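Local coordinates for hypothetical protein (Bacteroides caccae, PDB 4M8R) that is of unknown function but joins an N-terminal Ig-like domain to a WD40-like, beta-propeller-related domain and packs with other copies of itself, at residues A[160-165]-A[179-184]; A[258-263]-A[303-308]; A[263-268]-A[325-330]; A[311-316]-A[377-382]. One frame throughout, in Å; residues are numbered along the deposited sequence.

All four contacts lie in the WD40-like part of the chain. Contact 1 closes the open end of one hairpin and meets contact 4 through a probable hydrogen bond, Lys160 NZ to Ser316 OG (3.2 Å); their centres are about 21 Å apart. Contacts 2 and 3, centres about 10 Å apart, share Val263. They seat strand 262-264 and the turn after it against strands 303-310 and 325-333 of the next sheet, paired by probable hydrogen bonds such as Met330 N to Ile305 O (2.8 Å). Contact 4 continues from strand 303-310 toward the following sheet, its centre about 13 Å from that of contact 3, and both touch the second subunit. Contact 2 also holds a 1,2-ethanediol, probably from crystallisation.

Contact 1 (A[160-165]-A[179-184]); sequences KTYGLC and LDFCTG
Phe181 and Tyr162 meet in a T-shaped pair: the edge of the Phe181 ring is directed at the Tyr162 face, with centroids 5.2 Å apart and planes at 75°. Two CH-pi contacts extend the aromatic packing. Phe181 CB sits over the same tyrosine ring, toward its rim, 3.4 Å from Tyr162 CE2, while Gly163 CA lies over a face of the Phe181 ring, 3.9 Å from its centroid. With CG anti to its carbonyl carbon (chi1 -74°), Phe181 is carried back across the neighbouring strand, where CZ reaches Leu164 CG at 3.5 Å. Cys182 SG approaches the tyrosine at its edge, 3.8 Å from Tyr162 CD2, as a sulfur-aromatic contact.

Backbone bonds hold this cluster in place. Leu164 and Leu179 form an antiparallel hydrogen-bonded pair, Leu164 N to Leu179 O at 2.9 Å and Leu179 N to Leu164 O at 2.7 Å; Gly163 and Asp180 form the adjoining non-hydrogen-bonded pair. Beyond them Phe181 N donates to Tyr162 O.

Asp180 OD1 accepts from Cys182 N at 2.7 Å, an Asx turn, and OD2 makes a salt bridge with Arg84. Tyr120 stacks on Phe181 from strand 118-123. This is the open end of the antiparallel hairpin 163-170/173-180, two central strands of a four-stranded sheet like those that form propeller blades.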
loop_
_atom_site.group_PDB
_atom_site.type_symbol
_atom_site.label_atom_id
_atom_site.label_comp_id
_atom_site.label_asym_id
_atom_site.label_seq_id
_atom_site.Cartn_x
_atom_site.Cartn_y
_atom_site.Cartn_z
ATOM N N LYS A 160 -6.973 16.636 -2.556
ATOM C CA LYS A 160 -8.110 15.800 -2.978
ATOM C C LYS A 160 -9.472 16.224 -2.446
ATOM O O LYS A 160 -10.469 15.610 -2.798
ATOM C CB LYS A 160 -7.872 14.316 -2.677
ATOM C CG LYS A 160 -6.595 13.763 -3.282
ATOM C CD LYS A 160 -6.434 12.295 -2.943
ATOM C CE LYS A 160 -5.174 11.725 -3.565
ATOM N NZ LYS A 160 -4.954 10.323 -3.117
ATOM N N THR A 161 -9.537 17.264 -1.624
ATOM C CA THR A 161 -10.819 17.722 -1.089
ATOM C C THR A 161 -11.608 18.589 -2.061
ATOM O O THR A 161 -12.810 18.769 -1.887
ATOM C CB THR A 161 -10.632 18.507 0.220
ATOM O OG1 THR A 161 -9.758 19.618 -0.001
ATOM C CG2 THR A 161 -10.054 17.601 1.287
ATOM N N TYR A 162 -10.935 19.109 -3.083
ATOM C CA TYR A 162 -11.539 20.022 -4.070
ATOM C C TYR A 162 -12.297 21.149 -3.377
ATOM O O TYR A 162 -13.497 21.348 -3.591
ATOM C CB TYR A 162 -12.429 19.276 -5.085
ATOM C CG TYR A 162 -12.694 20.072 -6.353
ATOM C CD1 TYR A 162 -11.645 20.501 -7.164
ATOM C CD2 TYR A 162 -13.991 20.377 -6.755
ATOM C CE1 TYR A 162 -11.876 21.222 -8.325
ATOM C CE2 TYR A 162 -14.234 21.099 -7.918
ATOM C CZ TYR A 162 -13.172 21.520 -8.698
ATOM O OH TYR A 162 -13.404 22.233 -9.853
ATOM N N GLY A 163 -11.559 21.873 -2.543
ATOM C CA GLY A 163 -12.062 23.050 -1.862
ATOM C C GLY A 163 -10.965 23.651 -1.005
ATOM O O GLY A 163 -9.845 23.130 -0.976
ATOM N N LEU A 164 -11.285 24.735 -0.301
ATOM C CA LEU A 164 -10.289 25.482 0.462
ATOM C C LEU A 164 -10.660 25.599 1.922
ATOM O O LEU A 164 -11.813 25.858 2.259
ATOM C CB LEU A 164 -10.121 26.884 -0.114
ATOM C CG LEU A 164 -9.697 26.964 -1.578
ATOM C CD1 LEU A 164 -9.759 28.401 -2.074
ATOM C CD2 LEU A 164 -8.307 26.385 -1.774
ATOM N N CYS A 165 -9.666 25.407 2.784
ATOM C CA CYS A 165 -9.815 25.633 4.210
ATOM C C CYS A 165 -9.194 26.980 4.561
ATOM O O CYS A 165 -8.234 27.408 3.929
ATOM C CB CYS A 165 -9.137 24.514 5.003
ATOM S SG CYS A 165 -9.851 22.872 4.719
ATOM N N LEU A 179 -14.545 25.787 2.146
ATOM C CA LEU A 179 -15.327 26.196 0.985
ATOM C C LEU A 179 -15.273 25.089 -0.055
ATOM O O LEU A 179 -14.205 24.789 -0.565
ATOM C CB LEU A 179 -14.777 27.490 0.380
ATOM C CG LEU A 179 -15.382 27.861 -0.978
ATOM C CD1 LEU A 179 -16.874 28.135 -0.842
ATOM C CD2 LEU A 179 -14.660 29.057 -1.571
ATOM N N ASP A 180 -16.426 24.507 -0.368
ATOM C CA ASP A 180 -16.522 23.383 -1.301
ATOM C C ASP A 180 -16.650 23.910 -2.726
ATOM O O ASP A 180 -17.608 24.609 -3.038
ATOM C CB ASP A 180 -17.741 22.520 -0.940
ATOM C CG ASP A 180 -17.853 21.249 -1.781
ATOM O OD1 ASP A 180 -17.411 21.238 -2.950
ATOM O OD2 ASP A 180 -18.401 20.248 -1.267
ATOM N N PHE A 181 -15.688 23.582 -3.585
ATOM C CA PHE A 181 -15.718 24.056 -4.975
ATOM C C PHE A 181 -16.907 23.523 -5.779
ATOM O O PHE A 181 -17.396 24.211 -6.666
ATOM C CB PHE A 181 -14.425 23.699 -5.732
ATOM C CG PHE A 181 -13.220 24.537 -5.359
ATOM C CD1 PHE A 181 -13.336 25.874 -4.999
ATOM C CD2 PHE A 181 -11.950 23.983 -5.432
ATOM C CE1 PHE A 181 -12.213 26.619 -4.681
ATOM C CE2 PHE A 181 -10.826 24.729 -5.124
ATOM C CZ PHE A 181 -10.958 26.048 -4.748
ATOM N N CYS A 182 -17.363 22.310 -5.475
ATOM C CA CYS A 182 -18.510 21.714 -6.175
ATOM C C CYS A 182 -19.793 22.533 -6.030
ATOM O O CYS A 182 -20.527 22.703 -6.992
ATOM C CB CYS A 182 -18.791 20.300 -5.664
ATOM S SG CYS A 182 -17.461 19.108 -5.908
ATOM N N THR A 183 -20.058 23.021 -4.819
ATOM C CA THR A 183 -21.317 23.702 -4.501
ATOM C C THR A 183 -21.177 25.182 -4.188
ATOM O O THR A 183 -22.159 25.909 -4.223
ATOM C CB THR A 183 -21.986 23.054 -3.278
ATOM O OG1 THR A 183 -21.078 23.072 -2.167
ATOM C CG2 THR A 183 -22.382 21.615 -3.591
ATOM N N GLY A 184 -19.967 25.633 -3.867
ATOM C CA GLY A 184 -19.757 27.006 -3.409
ATOM C C GLY A 184 -20.260 27.246 -1.992
ATOM O O GLY A 184 -20.332 28.391 -1.544
#

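Contact 2 (A[258-263]-A[303-308]); sequences GDYPGV and AIIPFY. With EDO (1,2-ethanediol), chain H.
Val263, Tyr260 and Pro306 give up the most surface here. The Tyr260 ring lies flat on Ile305, whose CG1 stands over the ring centre, 3.7 Å from the centroid and only 7° off the normal. From there the isoleucine spreads across the same face: CD1 continues to Tyr260 CE1 at 3.5 Å, and CG2 turns back toward CD1 of the tyrosine. An alanine in place of Tyr260 would probably open a gap over Ile305 and lose the weak bond from the phenol oxygen to Val370 O.

Val263 uses both methyls. CG1, anti to the backbone N (chi1 168°), meets Tyr308 CB at 3.6 Å, and CG2 faces Pro306 CB at 4.0 Å. The Pro306 ring also borders the Pro261 carbonyl, its CG 3.7 Å from Pro261 O.

No direct polar bond joins the segments. A water instead donates to Pro261 O and to Pro306 O (2.6 Å) and shares a hydrogen bond with O1 of a 1,2-ethanediol, whose O2 accepts from Tyr308 N at 2.9 Å. The contact is therefore an apolar seam between neighbouring sheets, with water and a diol probably from the crystallisation liquor meeting the backbone polar groups along its side.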
loop_
_atom_site.group_PDB
_atom_site.type_symbol
_atom_site.label_atom_id
_atom_site.label_comp_id
_atom_site.label_asym_id
_atom_site.label_seq_id
_atom_site.Cartn_x
_atom_site.Cartn_y
_atom_site.Cartn_z
ATOM N N GLY A 258 -2.439 34.073 12.820
ATOM C CA GLY A 258 -3.404 33.523 11.870
ATOM C C GLY A 258 -3.425 34.139 10.482
ATOM O O GLY A 258 -4.210 33.715 9.635
ATOM N N ASP A 259 -2.574 35.131 10.233
ATOM C CA ASP A 259 -2.497 35.730 8.902
ATOM C C ASP A 259 -1.877 34.756 7.905
ATOM O O ASP A 259 -2.211 34.775 6.719
ATOM C CB ASP A 259 -1.715 37.041 8.944
ATOM C CG ASP A 259 -2.463 38.132 9.688
ATOM O OD1 ASP A 259 -3.676 38.295 9.430
ATOM O OD2 ASP A 259 -1.841 38.817 10.530
ATOM N N TYR A 260 -0.978 33.908 8.397
ATOM C CA TYR A 260 -0.368 32.866 7.587
ATOM C C TYR A 260 -0.455 31.515 8.288
ATOM O O TYR A 260 -0.422 31.447 9.511
ATOM C CB TYR A 260 1.093 33.210 7.286
ATOM C CG TYR A 260 1.236 34.469 6.472
ATOM C CD1 TYR A 260 1.077 34.448 5.088
ATOM C CD2 TYR A 260 1.507 35.692 7.087
ATOM C CE1 TYR A 260 1.194 35.604 4.338
ATOM C CE2 TYR A 260 1.628 36.851 6.344
ATOM C CZ TYR A 260 1.471 36.804 4.973
ATOM O OH TYR A 260 1.595 37.953 4.236
ATOM N N PRO A 261 -0.576 30.432 7.507
ATOM C CA PRO A 261 -0.620 29.113 8.122
ATOM C C PRO A 261 0.689 28.738 8.813
ATOM O O PRO A 261 1.776 29.060 8.327
ATOM C CB PRO A 261 -0.894 28.168 6.944
ATOM C CG PRO A 261 -0.633 28.950 5.708
ATOM C CD PRO A 261 -0.813 30.392 6.054
ATOM N N GLY A 262 0.570 28.074 9.955
ATOM C CA GLY A 262 1.720 27.480 10.605
ATOM C C GLY A 262 2.168 26.251 9.837
ATOM O O GLY A 262 1.445 25.739 8.976
ATOM N N VAL A 263 3.368 25.777 10.150
ATOM C CA VAL A 263 3.951 24.651 9.434
ATOM C C VAL A 263 4.562 23.661 10.409
ATOM O O VAL A 263 5.321 24.041 11.290
ATOM C CB VAL A 263 5.028 25.140 8.447
ATOM C CG1 VAL A 263 5.854 23.979 7.917
ATOM C CG2 VAL A 263 4.386 25.897 7.298
ATOM N N ALA A 303 8.174 41.284 7.581
ATOM C CA ALA A 303 7.224 40.207 7.280
ATOM C C ALA A 303 7.892 38.854 7.490
ATOM O O ALA A 303 9.083 38.686 7.204
ATOM C CB ALA A 303 6.695 40.318 5.856
ATOM N N ILE A 304 7.129 37.903 8.023
ATOM C CA ILE A 304 7.618 36.549 8.243
ATOM C C ILE A 304 6.523 35.559 7.878
ATOM O O ILE A 304 5.410 35.637 8.401
ATOM C CB ILE A 304 8.046 36.312 9.704
ATOM C CG1 ILE A 304 9.160 37.288 10.101
ATOM C CG2 ILE A 304 8.528 34.876 9.894
ATOM C CD1 ILE A 304 9.599 37.164 11.543
ATOM N N ILE A 305 6.846 34.638 6.976
ATOM C CA ILE A 305 5.922 33.590 6.575
ATOM C C ILE A 305 6.626 32.240 6.696
ATOM O O ILE A 305 7.677 32.039 6.089
ATOM C CB ILE A 305 5.458 33.783 5.119
ATOM C CG1 ILE A 305 4.914 35.202 4.911
ATOM C CG2 ILE A 305 4.398 32.746 4.756
ATOM C CD1 ILE A 305 4.620 35.539 3.461
ATOM N N PRO A 306 6.052 31.306 7.475
ATOM C CA PRO A 306 6.632 29.971 7.518
ATOM C C PRO A 306 6.380 29.207 6.219
ATOM O O PRO A 306 5.380 29.451 5.544
ATOM C CB PRO A 306 5.886 29.288 8.677
ATOM C CG PRO A 306 5.101 30.354 9.360
ATOM C CD PRO A 306 4.865 31.415 8.337
ATOM N N PHE A 307 7.277 28.288 5.879
ATOM C CA PHE A 307 7.084 27.440 4.708
ATOM C C PHE A 307 7.649 26.049 4.927
ATOM O O PHE A 307 8.369 25.803 5.891
ATOM C CB PHE A 307 7.747 28.069 3.480
ATOM C CG PHE A 307 9.242 28.177 3.589
ATOM C CD1 PHE A 307 10.053 27.096 3.274
ATOM C CD2 PHE A 307 9.838 29.354 4.007
ATOM C CE1 PHE A 307 11.431 27.191 3.377
ATOM C CE2 PHE A 307 11.214 29.455 4.107
ATOM C CZ PHE A 307 12.013 28.374 3.797
ATOM N N TYR A 308 7.301 25.143 4.020
ATOM C CA TYR A 308 7.933 23.835 3.970
ATOM C C TYR A 308 8.136 23.384 2.536
ATOM O O TYR A 308 7.397 23.790 1.646
ATOM C CB TYR A 308 7.102 22.797 4.728
ATOM C CG TYR A 308 5.844 22.339 4.028
ATOM C CD1 TYR A 308 4.654 23.056 4.141
ATOM C CD2 TYR A 308 5.836 21.168 3.277
ATOM C CE1 TYR A 308 3.494 22.628 3.516
ATOM C CE2 TYR A 308 4.686 20.730 2.646
ATOM C CZ TYR A 308 3.518 21.465 2.764
ATOM O OH TYR A 308 2.383 21.029 2.129
HETATM C C1 EDO H . 3.529 27.721 3.578
HETATM O O1 EDO H . 2.158 28.128 3.550
HETATM C C2 EDO H . 3.710 26.578 2.590
HETATM O O2 EDO H . 5.088 26.191 2.482
HETATM O O HOH W 1 2.799 29.660 5.953
#

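Contact 3 (A[263-268]-A[325-330]); sequences VFMQGN and KKVGYM
Lys325 reaches across to the turn at 265-268 and buries more surface than any other residue here. From CB, CG is set between the backbone N and the carbonyl carbon (chi1 46°), and the chain then runs on extended. CG passes Gln266 CB at 4.1 Å, CD comes to 3.9 Å from Phe264 O, and CE lies 3.8 Å from both Phe264 O and Asn268 OD1. A bend at the last torsion brings NZ among the acceptors. It donates to Phe264 O at 2.7 Å from well above the carbonyl plane, to Asn268 OD1 at 3.0 Å nearly along the C=O axis, and weakly to Met265 O; Gly202 O is a further partner. A methionine in its place would probably leave these oxygens without their shared donor and the turn without this tie to the strand.

At the root of the lysine, Lys325 N donates to Gln266 OE1 at 2.9 Å, in the amide plane on a lone pair; the same oxygen accepts from Glu54 N of the second subunit. Val327 covers the apolar side: CG1 meets Val263 CG1 at 3.9 Å, and CG2 meets CG of the selenomethionine Met265 at 3.7 Å. Phe57 of the third subunit packs on Phe264. With its ammonium group enclosed by neutral oxygens, Lys325 fastens the type II turn to strand 325-333, and its charge is probably stabilised by the surrounding carbonyl dipoles.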
loop_
_atom_site.group_PDB
_atom_site.type_symbol
_atom_site.label_atom_id
_atom_site.label_comp_id
_atom_site.label_asym_id
_atom_site.label_seq_id
_atom_site.Cartn_x
_atom_site.Cartn_y
_atom_site.Cartn_z
ATOM N N VAL A 263 3.368 25.777 10.150
ATOM C CA VAL A 263 3.951 24.651 9.434
ATOM C C VAL A 263 4.562 23.661 10.409
ATOM O O VAL A 263 5.321 24.041 11.290
ATOM C CB VAL A 263 5.028 25.140 8.447
ATOM C CG1 VAL A 263 5.854 23.979 7.917
ATOM C CG2 VAL A 263 4.386 25.897 7.298
ATOM N N PHE A 264 4.211 22.391 10.244
ATOM C CA PHE A 264 4.821 21.315 11.021
ATOM C C PHE A 264 6.232 21.059 10.525
ATOM O O PHE A 264 6.446 20.858 9.331
ATOM C CB PHE A 264 4.040 20.000 10.870
ATOM C CG PHE A 264 2.830 19.888 11.757
ATOM C CD1 PHE A 264 2.970 19.693 13.119
ATOM C CD2 PHE A 264 1.548 19.934 11.221
ATOM C CE1 PHE A 264 1.857 19.570 13.938
ATOM C CE2 PHE A 264 0.432 19.815 12.032
ATOM C CZ PHE A 264 0.588 19.636 13.396
HETATM N N MSE A 265 7.184 21.029 11.445
HETATM C CA MSE A 265 8.514 20.519 11.135
HETATM C C MSE A 265 8.419 19.034 10.913
HETATM O O MSE A 265 7.408 18.418 11.265
HETATM C CB MSE A 265 9.412 20.829 12.314
HETATM C CG MSE A 265 10.876 20.728 11.927
HETATM SE SE MSE A 265 11.946 21.496 13.377
HETATM C CE MSE A 265 11.128 23.274 13.562
ATOM N N GLN A 266 9.446 18.438 10.307
ATOM C CA GLN A 266 9.460 16.986 10.102
ATOM C C GLN A 266 9.363 16.295 11.463
ATOM O O GLN A 266 10.000 16.720 12.429
ATOM C CB GLN A 266 10.709 16.521 9.339
ATOM C CG GLN A 266 10.649 15.061 8.885
ATOM C CD GLN A 266 11.895 14.607 8.132
ATOM O OE1 GLN A 266 12.049 14.878 6.943
ATOM N NE2 GLN A 266 12.784 13.898 8.824
ATOM N N GLY A 267 8.535 15.254 11.530
ATOM C CA GLY A 267 8.222 14.583 12.793
ATOM C C GLY A 267 6.943 15.097 13.437
ATOM O O GLY A 267 6.384 14.437 14.316
ATOM N N ASN A 268 6.488 16.277 13.006
ATOM C CA ASN A 268 5.218 16.866 13.441
ATOM C C ASN A 268 5.117 17.146 14.940
ATOM O O ASN A 268 4.040 17.064 15.515
ATOM C CB ASN A 268 4.036 15.999 12.967
ATOM C CG ASN A 268 3.951 15.898 11.454
ATOM O OD1 ASN A 268 4.643 16.611 10.726
ATOM N ND2 ASN A 268 3.086 15.017 10.970
ATOM N N LYS A 325 10.538 16.396 4.919
ATOM C CA LYS A 325 10.485 17.804 4.537
ATOM C C LYS A 325 11.564 18.677 5.173
ATOM O O LYS A 325 12.157 18.327 6.189
ATOM C CB LYS A 325 9.098 18.381 4.852
ATOM C CG LYS A 325 8.586 18.019 6.227
ATOM C CD LYS A 325 7.118 18.355 6.436
ATOM C CE LYS A 325 6.562 17.507 7.573
ATOM N NZ LYS A 325 5.848 18.323 8.585
ATOM N N LYS A 326 11.813 19.812 4.527
ATOM C CA LYS A 326 12.653 20.871 5.063
ATOM C C LYS A 326 11.745 22.067 5.290
ATOM O O LYS A 326 10.998 22.451 4.395
ATOM C CB LYS A 326 13.759 21.229 4.071
ATOM C CG LYS A 326 14.766 20.109 3.854
ATOM C CD LYS A 326 15.506 20.265 2.534
ATOM C CE LYS A 326 16.376 19.051 2.228
ATOM N NZ LYS A 326 17.570 18.960 3.112
ATOM N N VAL A 327 11.791 22.641 6.487
ATOM C CA VAL A 327 10.932 23.773 6.820
ATOM C C VAL A 327 11.746 24.977 7.247
ATOM O O VAL A 327 12.890 24.852 7.679
ATOM C CB VAL A 327 9.921 23.428 7.933
ATOM C CG1 VAL A 327 9.226 22.109 7.621
ATOM C CG2 VAL A 327 10.596 23.368 9.294
ATOM N N GLY A 328 11.129 26.145 7.141
ATOM C CA GLY A 328 11.776 27.371 7.553
ATOM C C GLY A 328 10.877 28.582 7.501
ATOM O O GLY A 328 9.651 28.467 7.414
ATOM N N TYR A 329 11.517 29.745 7.562
ATOM C CA TYR A 329 10.849 31.033 7.580
ATOM C C TYR A 329 11.336 31.892 6.415
ATOM O O TYR A 329 12.541 31.980 6.166
ATOM C CB TYR A 329 11.182 31.760 8.878
ATOM C CG TYR A 329 10.430 31.293 10.108
ATOM C CD1 TYR A 329 9.070 31.544 10.255
ATOM C CD2 TYR A 329 11.094 30.657 11.157
ATOM C CE1 TYR A 329 8.384 31.147 11.390
ATOM C CE2 TYR A 329 10.415 30.259 12.298
ATOM C CZ TYR A 329 9.061 30.508 12.410
ATOM O OH TYR A 329 8.379 30.122 13.544
HETATM N N MSE A 330 10.395 32.508 5.701
HETATM C CA MSE A 330 10.714 33.582 4.765
HETATM C C MSE A 330 10.768 34.827 5.602
HETATM O O MSE A 330 9.788 35.168 6.259
HETATM C CB MSE A 330 9.649 33.727 3.680
HETATM C CG MSE A 330 10.070 34.664 2.543
HETATM SE SE MSE A 330 10.032 36.582 3.043
HETATM C CE MSE A 330 8.176 36.775 3.691
#

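Contact 4 (A[311-316]-A[377-382]); sequences MALPDS and DRIGTI
Ile379 sets one methyl, CG2, against the backbone and side chain of the facing loop. That methyl lies 3.9 Å from both Ala312 C and Leu313 N, so it covers the peptide link between these two residues, and it meets Leu313 CD2 at 4.0 Å. The two side chains cross at about a right angle. Leu313 reaches the spot with CG anti to its carbonyl carbon (chi1 -59°), and CD2 continues toward the chain before Ile379, 4.4 Å from Asp377 CA. At the other end of the contact the selenomethionine Met311 is folded twice, at its second and third torsions, which brings SE to 4.0 Å from Gly380 CA.

Further out, backbone bonds hold the residues flanking this pair: Gly380 bonds with Gly310 and with Trp400, and Met311 with Gln324, while the Met311 side chain also packs on Trp400. The second subunit adds Leu52 against Ala312, Gly53 against Met311 and Lys115 against Ile379.

The loop after strand 303-310 thus runs nearly antiparallel to the approach to strand 381-387 without direct polar bonds between these segments. Loose van der Waals contact is what they share, so the positions of the two loops probably depend more on their surrounding backbone bonds and the neighbouring subunit than on each other.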
loop_
_atom_site.group_PDB
_atom_site.type_symbol
_atom_site.label_atom_id
_atom_site.label_comp_id
_atom_site.label_asym_id
_atom_site.label_seq_id
_atom_site.Cartn_x
_atom_site.Cartn_y
_atom_site.Cartn_z
HETATM N N MSE A 311 9.642 16.817 0.353
HETATM C CA MSE A 311 10.745 16.170 -0.377
HETATM C C MSE A 311 10.374 14.821 -0.948
HETATM O O MSE A 311 11.185 14.188 -1.620
HETATM C CB MSE A 311 11.944 16.025 0.552
HETATM C CG MSE A 311 12.356 17.360 1.167
HETATM SE SE MSE A 311 12.805 18.687 -0.210
HETATM C CE MSE A 311 14.365 17.801 -1.025
ATOM N N ALA A 312 9.152 14.368 -0.671
ATOM C CA ALA A 312 8.568 13.204 -1.337
ATOM C C ALA A 312 7.060 13.388 -1.404
ATOM O O ALA A 312 6.509 14.261 -0.731
ATOM C CB ALA A 312 8.901 11.931 -0.583
ATOM N N LEU A 313 6.394 12.570 -2.211
ATOM C CA LEU A 313 4.931 12.612 -2.300
ATOM C C LEU A 313 4.328 12.031 -1.016
ATOM O O LEU A 313 4.803 11.004 -0.527
ATOM C CB LEU A 313 4.440 11.823 -3.514
ATOM C CG LEU A 313 4.955 12.285 -4.882
ATOM C CD1 LEU A 313 4.681 11.229 -5.945
ATOM C CD2 LEU A 313 4.339 13.617 -5.279
ATOM N N PRO A 314 3.296 12.691 -0.455
ATOM C CA PRO A 314 2.632 12.135 0.732
ATOM C C PRO A 314 1.713 10.958 0.384
ATOM O O PRO A 314 1.309 10.810 -0.773
ATOM C CB PRO A 314 1.823 13.319 1.271
ATOM C CG PRO A 314 1.563 14.179 0.084
ATOM C CD PRO A 314 2.719 13.988 -0.858
ATOM N N ASP A 315 1.404 10.127 1.379
ATOM C CA ASP A 315 0.511 8.980 1.193
ATOM C C ASP A 315 -0.768 9.149 2.022
ATOM O O ASP A 315 -0.706 9.245 3.250
ATOM C CB ASP A 315 1.234 7.680 1.573
ATOM C CG ASP A 315 0.319 6.463 1.532
ATOM O OD1 ASP A 315 -0.422 6.308 0.537
ATOM O OD2 ASP A 315 0.348 5.657 2.487
ATOM N N SER A 316 -1.917 9.186 1.342
ATOM C CA SER A 316 -3.223 9.329 1.999
ATOM C C SER A 316 -3.881 7.969 2.211
ATOM O O SER A 316 -3.227 7.004 2.601
ATOM C CB SER A 316 -4.148 10.241 1.178
ATOM O OG SER A 316 -4.505 9.654 -0.060
ATOM N N ASP A 377 1.878 17.704 -6.436
ATOM C CA ASP A 377 2.286 16.753 -7.501
ATOM C C ASP A 377 3.719 17.020 -7.980
ATOM O O ASP A 377 4.245 16.297 -8.819
ATOM C CB ASP A 377 1.298 16.720 -8.689
ATOM C CG ASP A 377 1.086 18.082 -9.345
ATOM O OD1 ASP A 377 1.609 19.086 -8.832
ATOM O OD2 ASP A 377 0.373 18.148 -10.369
ATOM N N ARG A 378 4.332 18.075 -7.450
ATOM C CA ARG A 378 5.767 18.298 -7.572
ATOM C C ARG A 378 6.411 17.885 -6.264
ATOM O O ARG A 378 5.726 17.745 -5.249
ATOM C CB ARG A 378 6.063 19.777 -7.832
ATOM C CG ARG A 378 5.480 20.311 -9.128
ATOM C CD ARG A 378 6.159 19.670 -10.325
ATOM N NE ARG A 378 5.781 20.298 -11.586
ATOM C CZ ARG A 378 4.701 19.989 -12.301
ATOM N NH1 ARG A 378 3.843 19.049 -11.898
ATOM N NH2 ARG A 378 4.473 20.632 -13.439
ATOM N N ILE A 379 7.726 17.700 -6.290
ATOM C CA ILE A 379 8.495 17.474 -5.075
ATOM C C ILE A 379 9.591 18.526 -4.972
ATOM O O ILE A 379 10.163 18.936 -5.979
ATOM C CB ILE A 379 9.108 16.056 -5.018
ATOM C CG1 ILE A 379 9.899 15.734 -6.295
ATOM C CG2 ILE A 379 8.011 15.018 -4.805
ATOM C CD1 ILE A 379 10.766 14.498 -6.178
ATOM N N GLY A 380 9.854 18.976 -3.751
ATOM C CA GLY A 380 10.942 19.910 -3.484
ATOM C C GLY A 380 10.795 21.279 -4.119
ATOM O O GLY A 380 11.785 21.875 -4.538
ATOM N N THR A 381 9.568 21.788 -4.191
ATOM C CA THR A 381 9.342 23.142 -4.688
ATOM C C THR A 381 8.382 23.911 -3.795
ATOM O O THR A 381 7.563 23.324 -3.087
ATOM C CB THR A 381 8.779 23.169 -6.127
ATOM O OG1 THR A 381 7.421 22.717 -6.129
ATOM C CG2 THR A 381 9.605 22.293 -7.059
ATOM N N ILE A 382 8.508 25.231 -3.838
ATOM C CA ILE A 382 7.504 26.132 -3.296
ATOM C C ILE A 382 7.103 27.103 -4.389
ATOM O O ILE A 382 7.866 27.350 -5.326
ATOM C CB ILE A 382 8.008 26.917 -2.071
ATOM C CG1 ILE A 382 9.286 27.699 -2.392
ATOM C CG2 ILE A 382 8.249 25.968 -0.907
ATOM C CD1 ILE A 382 9.710 28.642 -1.284
#